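Local coordinates for protein ferredoxin (Mycobacterium smegmatis, PDB 2V2K) that transfers electrons in a wide variety of metabolic reactions, as a seven-iron ferredoxin carrying one [3Fe-4S] and one [4Fe-4S] cluster, at residues C24-A29 with D73-L78. Sequence-based numbering, arbitrary orientation.
Sequences CIYEGA and DFFAEL. With F3S (Fe3-s4 cluster), chain C.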
loop_
_atom_site.group_PDB
_atom_site.type_symbol
_atom_site.label_atom_id
_atom_site.label_comp_id
_atom_site.label_asym_id
_atom_site.label_seq_id
_atom_site.Cartn_x
_atom_site.Cartn_y
_atom_site.Cartn_z
ATOM N N CYS A 24 8.252 -5.228 1.271
ATOM C CA CYS A 24 7.749 -4.558 0.027
ATOM C C CYS A 24 6.561 -3.601 0.219
ATOM O O CYS A 24 5.903 -3.223 -0.765
ATOM C CB CYS A 24 7.391 -5.585 -1.042
ATOM S SG CYS A 24 5.909 -6.517 -0.688
ATOM N N ILE A 25 6.313 -3.174 1.469
ATOM C CA ILE A 25 5.216 -2.285 1.807
ATOM C C ILE A 25 5.825 -0.927 2.164
ATOM O O ILE A 25 6.520 -0.800 3.159
ATOM C CB ILE A 25 4.302 -2.818 2.952
ATOM C CG1 ILE A 25 4.000 -4.320 2.774
ATOM C CG2 ILE A 25 2.985 -1.950 2.986
ATOM C CD1 ILE A 25 2.926 -4.918 3.699
ATOM N N TYR A 26 5.568 0.053 1.298
ATOM C CA TYR A 26 6.238 1.354 1.316
ATOM C C TYR A 26 5.292 2.470 1.749
ATOM O O TYR A 26 4.106 2.440 1.409
ATOM C CB TYR A 26 6.795 1.704 -0.057
ATOM C CG TYR A 26 7.896 0.801 -0.612
ATOM C CD1 TYR A 26 9.204 1.265 -0.765
ATOM C CD2 TYR A 26 7.634 -0.523 -1.015
ATOM C CE1 TYR A 26 10.229 0.439 -1.311
ATOM C CE2 TYR A 26 8.653 -1.340 -1.568
ATOM C CZ TYR A 26 9.938 -0.851 -1.707
ATOM O OH TYR A 26 10.938 -1.662 -2.228
ATOM N N GLU A 27 5.840 3.468 2.441
ATOM C CA GLU A 27 5.019 4.530 3.031
ATOM C C GLU A 27 4.969 5.820 2.199
ATOM O O GLU A 27 6.010 6.387 1.874
ATOM C CB GLU A 27 5.524 4.878 4.427
ATOM C CG GLU A 27 4.566 5.775 5.200
ATOM C CD GLU A 27 5.026 6.086 6.598
ATOM O OE1 GLU A 27 6.050 5.512 7.039
ATOM O OE2 GLU A 27 4.376 6.932 7.266
ATOM N N GLY A 28 3.756 6.274 1.902
ATOM C CA GLY A 28 3.512 7.595 1.301
ATOM C C GLY A 28 3.001 8.564 2.370
ATOM O O GLY A 28 2.897 8.216 3.543
ATOM N N ALA A 29 2.683 9.784 1.951
ATOM C CA ALA A 29 2.062 10.775 2.818
ATOM C C ALA A 29 0.671 10.369 3.307
ATOM O O ALA A 29 0.319 10.655 4.455
ATOM C CB ALA A 29 1.980 12.116 2.085
ATOM N N ASP A 73 1.302 2.624 -9.304
ATOM C CA ASP A 73 1.663 4.026 -9.675
ATOM C C ASP A 73 2.557 4.735 -8.635
ATOM O O ASP A 73 3.339 5.649 -8.983
ATOM C CB ASP A 73 0.390 4.873 -9.913
ATOM C CG ASP A 73 -0.349 4.545 -11.223
ATOM O OD1 ASP A 73 0.228 3.874 -12.110
ATOM O OD2 ASP A 73 -1.518 5.005 -11.382
ATOM N N PHE A 74 2.454 4.333 -7.366
ATOM C CA PHE A 74 3.329 4.878 -6.317
ATOM C C PHE A 74 4.830 4.761 -6.647
ATOM O O PHE A 74 5.634 5.603 -6.227
ATOM C CB PHE A 74 3.065 4.217 -4.964
ATOM C CG PHE A 74 3.862 4.805 -3.832
ATOM C CD1 PHE A 74 3.466 5.997 -3.216
ATOM C CD2 PHE A 74 4.983 4.149 -3.346
ATOM C CE1 PHE A 74 4.179 6.523 -2.158
ATOM C CE2 PHE A 74 5.717 4.679 -2.285
ATOM C CZ PHE A 74 5.327 5.858 -1.698
ATOM N N PHE A 75 5.187 3.717 -7.393
ATOM C CA PHE A 75 6.593 3.389 -7.679
ATOM C C PHE A 75 7.095 3.927 -9.043
ATOM O O PHE A 75 8.167 3.545 -9.510
ATOM C CB PHE A 75 6.777 1.867 -7.532
ATOM C CG PHE A 75 6.400 1.370 -6.189
ATOM C CD1 PHE A 75 7.292 1.482 -5.147
ATOM C CD2 PHE A 75 5.130 0.861 -5.934
ATOM C CE1 PHE A 75 6.967 1.068 -3.889
ATOM C CE2 PHE A 75 4.794 0.439 -4.665
ATOM C CZ PHE A 75 5.718 0.532 -3.626
ATOM N N ALA A 76 6.324 4.812 -9.675
ATOM C CA ALA A 76 6.731 5.413 -10.955
ATOM C C ALA A 76 8.172 5.959 -10.936
ATOM O O ALA A 76 8.922 5.728 -11.890
ATOM C CB ALA A 76 5.743 6.507 -11.376
ATOM N N GLU A 77 8.552 6.653 -9.854
ATOM C CA GLU A 77 9.884 7.289 -9.746
ATOM C C GLU A 77 10.853 6.512 -8.851
ATOM O O GLU A 77 12.079 6.738 -8.879
ATOM C CB GLU A 77 9.731 8.706 -9.208
ATOM C CG GLU A 77 8.814 9.587 -10.061
ATOM N N LEU A 78 10.311 5.568 -8.090
ATOM C CA LEU A 78 11.118 4.748 -7.189
ATOM C C LEU A 78 11.733 3.515 -7.870
ATOM O O LEU A 78 12.846 3.071 -7.493
ATOM C CB LEU A 78 10.275 4.307 -5.975
ATOM C CG LEU A 78 9.987 5.373 -4.924
ATOM C CD1 LEU A 78 8.998 4.793 -3.903
ATOM C CD2 LEU A 78 11.291 5.816 -4.240
HETATM FE FE1 F3S C . 3.000 -9.469 -0.277
HETATM FE FE3 F3S C . 1.852 -9.125 2.191
HETATM FE FE4 F3S C . 4.536 -9.180 1.901
HETATM S S1 F3S C . 1.209 -10.586 0.567
HETATM S S2 F3S C . 4.916 -10.654 0.182
HETATM S S3 F3S C . 3.083 -7.583 0.994
HETATM S S4 F3S C . 3.332 -10.164 3.624
#
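An aromatic group on one side of the 25-27/32-34 hairpin joins Y26 to F74 and F75 of the loop that follows helix 67-73. Y33, from strand 32-34, stacks on F74, and H35, just beyond it, on F75. F75 meets Y26 in a T-shaped stack: its CE1–CZ edge points at one face of the tyrosine, the ring planes stand at 79°, and the centroids lie 4.8 Å apart. F75 CE1 reaches Y26 CD2 at 3.4 Å, over the rim of the ring. The slightly positive C–H edge of one ring thus faces the electron-rich face of the other, and a tyrosine suits the place because its far end is polar: Y26 OH is hydrogen-bonded to E38 OE1 and the backbone N of G83.

F74 meets the strand further on, at its E27–G28 end. Its CG is anti to the backbone N (chi1 -176°), whereas that of F75 is anti to the carbonyl carbon (chi1 -58°), which turns the edge of F74 onto one face of F75 while F75's own edge goes to Y26. F74 approaches the strand obliquely, its CE2 3.9 Å from Y26 CB. Its CZ reaches E27 O at 3.7 Å. With no side chain, G28 lets F74 CE1 come to 3.7 Å from its CA. A type I turn from D73 to A76 presents both phenylalanines to the strand.

Alternation along the strand sends I25 and E27 the other way: I25 CD1 packs 3.8 Å from sulfur S3 of the [3Fe-4S] cluster modelled beside C24, and E27 forms salt bridges with K12 and K14. One face of the hairpin therefore borders the iron-sulfur core while the other carries the aromatic contact, an arrangement consistent with seven-iron ferredoxins, in which a C-terminal extension packs against the two-cluster ferredoxin core.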